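Local coordinates for Baccell_00875 (Bacteroides cellulosilyticus DSM 14838, PDB 5NO8), which probably acts as a polysaccharide lyase that removes the L-rhamnose caps, linked to glucuronic acid, from complex arabinogalactan proteins, at residues Tyr540-Val545 and Ala591-Asp596; Phe148-Pro153 and Gln213-Ile218. One frame throughout, in Å; residues are numbered along the deposited sequence.

Contact 1: Tyr540-Val545 and Ala591-Asp596; sequences YEQSIV and AIRHWD. With GOL (glycerol), chain C.
Arg593 meets both Glu541 and Gln542 through one nitrogen, NH1, fastening a loop to the start of helix 542-559 in a buried salt-bridge network that Asp596 completes. The bridge proper joins Arg593 NH1 to Glu541 OE1 at 2.8 Å; the nitrogen meets OE1 nearly along its C-O bond, and OE1 lies 18° out of the guanidinium plane. Gln542 OE1 receives a second bond from Arg593 NH1 at 3.0 Å, also almost end-on to its carbonyl but 28° out of that plane, the two side chains crossing at about a right angle. Gln542 has CG anti to the backbone N (chi1 174°), which lays CG against Ala591 CB at 3.6 Å. Its NE2 donates to Trp614 O and Thr618 OG1, fixing which end of the amide faces the arginine. Glu541 is also the N-cap residue: its OE1 accepts from Ser543 N (2.9 Å), approached from above the carboxylate plane. Arg593 NH2 serves the loop itself, bonding to the syn lone pair of Asp596 OD2 (2.9 Å), while Trp595 CZ2 lies over one guanidinium face, toward its rim. A leucine in place of Arg593 would probably leave the carboxylates of Glu541 and Asp596 without their shared cationic mate and Gln542 OE1 without this donor. Glu541, Ser543, Arg593, Trp595 and Asp596 line a site occupied by glycerol, probably from the crystallisation liquor. Trp595 NE1 forks to its O2 and O3, and glycerol O2, accepting from Arg593 NH2 at 3.1 Å, donates to Glu541 OE2 at 2.7 Å.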
loop_
_atom_site.group_PDB
_atom_site.type_symbol
_atom_site.label_atom_id
_atom_site.label_comp_id
_atom_site.label_asym_id
_atom_site.label_seq_id
_atom_site.Cartn_x
_atom_site.Cartn_y
_atom_site.Cartn_z
ATOM N N TYR A 540 13.727 -4.338 -2.311
ATOM C CA TYR A 540 12.850 -5.388 -1.872
ATOM C C TYR A 540 11.499 -4.737 -1.806
ATOM O O TYR A 540 11.401 -3.644 -1.284
ATOM C CB TYR A 540 13.280 -5.877 -0.485
ATOM C CG TYR A 540 12.364 -6.894 0.120
ATOM C CD1 TYR A 540 12.423 -8.231 -0.263
ATOM C CD2 TYR A 540 11.405 -6.524 1.078
ATOM C CE1 TYR A 540 11.559 -9.173 0.272
ATOM C CE2 TYR A 540 10.547 -7.465 1.634
ATOM C CZ TYR A 540 10.623 -8.785 1.217
ATOM O OH TYR A 540 9.779 -9.721 1.762
ATOM N N GLU A 541 10.460 -5.403 -2.296
ATOM C CA GLU A 541 9.108 -4.814 -2.263
ATOM C C GLU A 541 8.042 -5.799 -2.675
ATOM O O GLU A 541 8.321 -6.876 -3.218
ATOM C CB GLU A 541 9.031 -3.593 -3.182
ATOM C CG GLU A 541 9.426 -3.892 -4.626
ATOM C CD GLU A 541 8.570 -3.143 -5.639
ATOM O OE1 GLU A 541 7.315 -3.163 -5.466
ATOM O OE2 GLU A 541 9.122 -2.563 -6.610
ATOM N N GLN A 542 6.794 -5.393 -2.462
ATOM C CA GLN A 542 5.673 -6.230 -2.793
ATOM C C GLN A 542 5.561 -6.587 -4.276
ATOM O O GLN A 542 5.086 -7.690 -4.594
ATOM C CB GLN A 542 4.377 -5.600 -2.266
ATOM C CG GLN A 542 3.094 -6.331 -2.674
ATOM C CD GLN A 542 2.445 -5.729 -3.893
ATOM O OE1 GLN A 542 2.913 -4.745 -4.437
ATOM N NE2 GLN A 542 1.337 -6.323 -4.319
ATOM N N SER A 543 5.976 -5.704 -5.176
ATOM C CA SER A 543 5.911 -6.038 -6.601
ATOM C C SER A 543 7.171 -6.748 -7.141
ATOM O O SER A 543 7.354 -6.833 -8.350
ATOM C CB SER A 543 5.488 -4.844 -7.468
ATOM O OG SER A 543 6.509 -3.872 -7.611
ATOM N N ILE A 544 8.022 -7.245 -6.237
ATOM C CA ILE A 544 8.943 -8.374 -6.530
ATOM C C ILE A 544 8.381 -9.683 -5.987
ATOM O O ILE A 544 8.298 -10.679 -6.701
ATOM C CB ILE A 544 10.342 -8.111 -5.917
ATOM C CG1 ILE A 544 10.952 -6.874 -6.573
ATOM C CG2 ILE A 544 11.239 -9.352 -6.043
ATOM C CD1 ILE A 544 12.144 -6.319 -5.813
ATOM N N VAL A 545 7.947 -9.678 -4.728
ATOM C CA VAL A 545 7.455 -10.883 -4.071
ATOM C C VAL A 545 6.145 -11.367 -4.717
ATOM O O VAL A 545 5.997 -12.553 -5.031
ATOM C CB VAL A 545 7.239 -10.659 -2.554
ATOM C CG1 VAL A 545 6.625 -11.888 -1.884
ATOM C CG2 VAL A 545 8.565 -10.299 -1.880
ATOM N N ALA A 591 -1.268 -3.687 0.188
ATOM C CA ALA A 591 0.153 -3.710 0.457
ATOM C C ALA A 591 0.776 -2.332 0.678
ATOM O O ALA A 591 0.496 -1.363 -0.055
ATOM C CB ALA A 591 0.861 -4.397 -0.682
ATOM N N ILE A 592 1.705 -2.286 1.631
ATOM C CA ILE A 592 2.522 -1.124 1.823
ATOM C C ILE A 592 3.325 -0.870 0.556
ATOM O O ILE A 592 4.059 -1.736 0.092
ATOM C CB ILE A 592 3.508 -1.287 2.987
ATOM C CG1 ILE A 592 2.767 -1.428 4.326
ATOM C CG2 ILE A 592 4.470 -0.086 3.027
ATOM C CD1 ILE A 592 3.647 -1.981 5.428
ATOM N N ARG A 593 3.119 0.308 -0.008
ATOM C CA ARG A 593 3.877 0.850 -1.131
ATOM C C ARG A 593 3.982 2.345 -0.856
ATOM O O ARG A 593 3.072 2.945 -0.274
ATOM C CB ARG A 593 3.177 0.575 -2.464
ATOM C CG ARG A 593 2.879 -0.902 -2.703
ATOM C CD ARG A 593 2.238 -1.218 -4.067
ATOM N NE ARG A 593 3.021 -0.644 -5.150
ATOM C CZ ARG A 593 4.148 -1.170 -5.646
ATOM N NH1 ARG A 593 4.599 -2.344 -5.232
ATOM N NH2 ARG A 593 4.818 -0.515 -6.567
ATOM N N HIS A 594 5.096 2.956 -1.210
ATOM C CA HIS A 594 5.371 4.323 -0.740
ATOM C C HIS A 594 6.302 5.162 -1.618
ATOM O O HIS A 594 6.912 6.126 -1.154
ATOM C CB HIS A 594 5.845 4.301 0.718
ATOM C CG HIS A 594 7.089 3.494 0.954
ATOM N ND1 HIS A 594 8.323 3.836 0.425
ATOM C CD2 HIS A 594 7.283 2.364 1.663
ATOM C CE1 HIS A 594 9.216 2.945 0.811
ATOM N NE2 HIS A 594 8.622 2.059 1.588
ATOM N N TRP A 595 6.332 4.873 -2.911
ATOM C CA TRP A 595 7.189 5.630 -3.847
ATOM C C TRP A 595 6.569 6.032 -5.189
ATOM O O TRP A 595 7.115 6.894 -5.880
ATOM C CB TRP A 595 8.476 4.819 -4.089
ATOM C CG TRP A 595 8.184 3.472 -4.579
ATOM C CD1 TRP A 595 8.011 3.084 -5.876
ATOM C CD2 TRP A 595 7.978 2.319 -3.780
ATOM N NE1 TRP A 595 7.714 1.747 -5.923
ATOM C CE2 TRP A 595 7.662 1.261 -4.645
ATOM C CE3 TRP A 595 8.022 2.079 -2.412
ATOM C CZ2 TRP A 595 7.405 -0.016 -4.181
ATOM C CZ3 TRP A 595 7.752 0.821 -1.953
ATOM C CH2 TRP A 595 7.437 -0.213 -2.834
ATOM N N ASP A 596 5.427 5.463 -5.568
ATOM C CA ASP A 596 4.936 5.670 -6.931
ATOM C C ASP A 596 4.390 7.058 -7.193
ATOM O O ASP A 596 4.352 7.482 -8.346
ATOM C CB ASP A 596 3.916 4.589 -7.312
ATOM C CG ASP A 596 4.560 3.241 -7.472
ATOM O OD1 ASP A 596 5.357 3.126 -8.431
ATOM O OD2 ASP A 596 4.322 2.324 -6.637
HETATM C C1 GOL C . 7.940 -1.485 -10.299
HETATM O O1 GOL C . 7.944 -2.899 -10.039
HETATM C C2 GOL C . 7.088 -0.729 -9.275
HETATM O O2 GOL C . 7.595 -0.795 -7.917
HETATM C C3 GOL C . 6.932 0.735 -9.719
HETATM O O3 GOL C . 7.448 1.659 -8.770
HETATM O O HOH W 1 6.447 -2.901 -0.904
#

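Contact 2: Phe148-Pro153 and Gln213-Ile218; sequences FNDNYP and QTRGII
Asp150 and Arg215 each hold CG anti to the backbone N (chi1 -171° and -163°), and with the arginine chain extended from CG to NE the two charged ends meet in a buried salt bridge. Arg215 NH1 reaches Asp150 OD2 at 2.8 Å with OD2 practically in the guanidinium plane, yet NH1 approaches from above the carboxylate plane, which stands 85° from the guanidinium. The backbones run antiparallel and form a single beta bridge: Asn151 and Thr214 are a non-hydrogen-bonded pair, flanked by Arg215 N to Asp150 O (3.1 Å) and Tyr152 N to Gln213 O (2.8 Å). Beyond it, water takes over, one molecule linking Phe148 O, Gly216 O and Ile218 N, while Phe148 CB packs on Ile218 CD1 at 4.3 Å. Thr214 OG1 accepts from Gly216 N (3.0 Å), an ST turn that shapes the approach to strand 217-221. Strand 163-168 grips both charges, Thr165 N donating to Asp150 OD2 and Thr165 O accepting from Arg215 NH1; Ile218 packs on this strand and on strand 199-203, and Tyr152 rests on Cys158 of helix 155-161.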
loop_
_atom_site.group_PDB
_atom_site.type_symbol
_atom_site.label_atom_id
_atom_site.label_comp_id
_atom_site.label_asym_id
_atom_site.label_seq_id
_atom_site.Cartn_x
_atom_site.Cartn_y
_atom_site.Cartn_z
ATOM N N PHE A 148 9.981 3.540 13.371
ATOM C CA PHE A 148 9.976 2.086 13.098
ATOM C C PHE A 148 10.892 1.798 11.908
ATOM O O PHE A 148 10.953 2.585 10.937
ATOM C CB PHE A 148 8.565 1.564 12.804
ATOM C CG PHE A 148 7.643 1.564 13.985
ATOM C CD1 PHE A 148 7.651 0.514 14.894
ATOM C CD2 PHE A 148 6.731 2.603 14.165
ATOM C CE1 PHE A 148 6.787 0.502 15.989
ATOM C CE2 PHE A 148 5.882 2.608 15.259
ATOM C CZ PHE A 148 5.911 1.565 16.168
ATOM N N ASN A 149 11.586 0.655 11.979
ATOM C CA ASN A 149 12.659 0.302 11.035
ATOM C C ASN A 149 12.080 -0.328 9.768
ATOM O O ASN A 149 12.221 -1.530 9.533
ATOM C CB ASN A 149 13.663 -0.625 11.758
ATOM C CG ASN A 149 15.044 -0.621 11.138
ATOM O OD1 ASN A 149 15.357 0.176 10.271
ATOM N ND2 ASN A 149 15.896 -1.541 11.615
ATOM N N ASP A 150 11.365 0.494 9.003
ATOM C CA ASP A 150 10.614 0.075 7.826
ATOM C C ASP A 150 11.340 0.666 6.628
ATOM O O ASP A 150 11.148 1.833 6.234
ATOM C CB ASP A 150 9.158 0.558 7.901
ATOM C CG ASP A 150 8.269 -0.042 6.808
ATOM O OD1 ASP A 150 8.779 -0.412 5.706
ATOM O OD2 ASP A 150 7.035 -0.165 7.056
ATOM N N ASN A 151 12.238 -0.134 6.070
ATOM C CA ASN A 151 13.031 0.282 4.928
ATOM C C ASN A 151 13.624 -0.967 4.252
ATOM O O ASN A 151 13.498 -2.066 4.780
ATOM C CB ASN A 151 14.104 1.300 5.349
ATOM C CG ASN A 151 14.867 0.857 6.571
ATOM O OD1 ASN A 151 15.670 -0.063 6.475
ATOM N ND2 ASN A 151 14.599 1.497 7.739
ATOM N N TYR A 152 14.212 -0.764 3.080
ATOM C CA TYR A 152 14.540 -1.824 2.147
ATOM C C TYR A 152 16.012 -1.774 1.742
ATOM O O TYR A 152 16.316 -1.473 0.593
ATOM C CB TYR A 152 13.685 -1.675 0.884
ATOM C CG TYR A 152 12.174 -1.729 1.065
ATOM C CD1 TYR A 152 11.572 -2.659 1.920
ATOM C CD2 TYR A 152 11.344 -0.908 0.290
ATOM C CE1 TYR A 152 10.175 -2.727 2.052
ATOM C CE2 TYR A 152 9.958 -0.978 0.401
ATOM C CZ TYR A 152 9.373 -1.863 1.280
ATOM O OH TYR A 152 7.969 -1.921 1.384
ATOM N N PRO A 153 16.929 -2.062 2.672
ATOM C CA PRO A 153 18.364 -2.048 2.300
ATOM C C PRO A 153 18.715 -3.180 1.319
ATOM O O PRO A 153 19.407 -2.938 0.348
ATOM C CB PRO A 153 19.079 -2.232 3.644
ATOM C CG PRO A 153 18.073 -2.922 4.513
ATOM C CD PRO A 153 16.736 -2.407 4.091
ATOM N N GLN A 213 13.790 3.420 -1.324
ATOM C CA GLN A 213 14.316 2.323 -0.523
ATOM C C GLN A 213 14.088 2.471 0.983
ATOM O O GLN A 213 14.580 1.665 1.775
ATOM C CB GLN A 213 15.827 2.168 -0.764
ATOM C CG GLN A 213 16.302 2.264 -2.204
ATOM C CD GLN A 213 15.623 1.267 -3.121
ATOM O OE1 GLN A 213 15.133 0.223 -2.686
ATOM N NE2 GLN A 213 15.612 1.581 -4.406
ATOM N N THR A 214 13.336 3.501 1.376
ATOM C CA THR A 214 12.999 3.694 2.762
ATOM C C THR A 214 11.625 4.293 2.882
ATOM O O THR A 214 11.278 5.117 2.072
ATOM C CB THR A 214 13.986 4.639 3.451
ATOM O OG1 THR A 214 13.588 4.798 4.811
ATOM C CG2 THR A 214 14.059 6.023 2.794
ATOM N N ARG A 215 10.898 3.906 3.923
ATOM C CA ARG A 215 9.603 4.482 4.181
ATOM C C ARG A 215 9.748 5.853 4.818
ATOM O O ARG A 215 8.793 6.629 4.866
ATOM C CB ARG A 215 8.782 3.569 5.047
ATOM C CG ARG A 215 7.304 3.905 5.033
ATOM C CD ARG A 215 6.496 2.738 5.468
ATOM N NE ARG A 215 5.092 3.088 5.604
ATOM C CZ ARG A 215 4.216 2.341 6.249
ATOM N NH1 ARG A 215 4.589 1.178 6.822
ATOM N NH2 ARG A 215 2.954 2.755 6.332
ATOM N N GLY A 216 10.945 6.168 5.305
ATOM C CA GLY A 216 11.185 7.400 5.996
ATOM C C GLY A 216 10.940 7.256 7.492
ATOM O O GLY A 216 10.964 6.155 8.047
ATOM N N ILE A 217 10.771 8.398 8.141
ATOM C CA ILE A 217 10.624 8.486 9.589
ATOM C C ILE A 217 9.171 8.779 9.920
ATOM O O ILE A 217 8.677 9.813 9.553
ATOM C CB ILE A 217 11.503 9.588 10.192
ATOM C CG1 ILE A 217 12.992 9.349 9.870
ATOM C CG2 ILE A 217 11.290 9.704 11.706
ATOM C CD1 ILE A 217 13.556 8.035 10.337
ATOM N N ILE A 218 8.543 7.877 10.647
ATOM C CA ILE A 218 7.116 7.995 11.022
ATOM C C ILE A 218 6.973 8.870 12.271
ATOM O O ILE A 218 7.723 8.703 13.228
ATOM C CB ILE A 218 6.517 6.602 11.279
ATOM C CG1 ILE A 218 6.507 5.787 9.964
ATOM C CG2 ILE A 218 5.128 6.694 11.904
ATOM C CD1 ILE A 218 6.553 4.297 10.148
HETATM O O HOH W 2 10.090 5.291 10.568
HETATM O O HOH W 3 12.433 3.629 7.759
#

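In the fold
The contacts lie side by side, centres about 12 Å apart; contact 1 belongs to the helical part and contact 2 to the beta-rich part, and the parts meet where the contacts touch. Tyr152 of contact 2 meets the His594 ring of contact 1 with planes at about 15°, His594 NE2 coming to 3.5 Å from Tyr152 CE2. Tyr540 O lies 3.1 Å from Tyr152 CG, and Ile592 CD1 packs 3.6 Å from Arg215 NH1. Asp608 spans the junction, salt-bridged to Arg215 and touched by His594. Glycerol is held by contact 1, with the CE3 edge of Trp595 over one His594 face; contact 2 lies a layer further back, behind His594, and a sugar pocket here is possible but unproven.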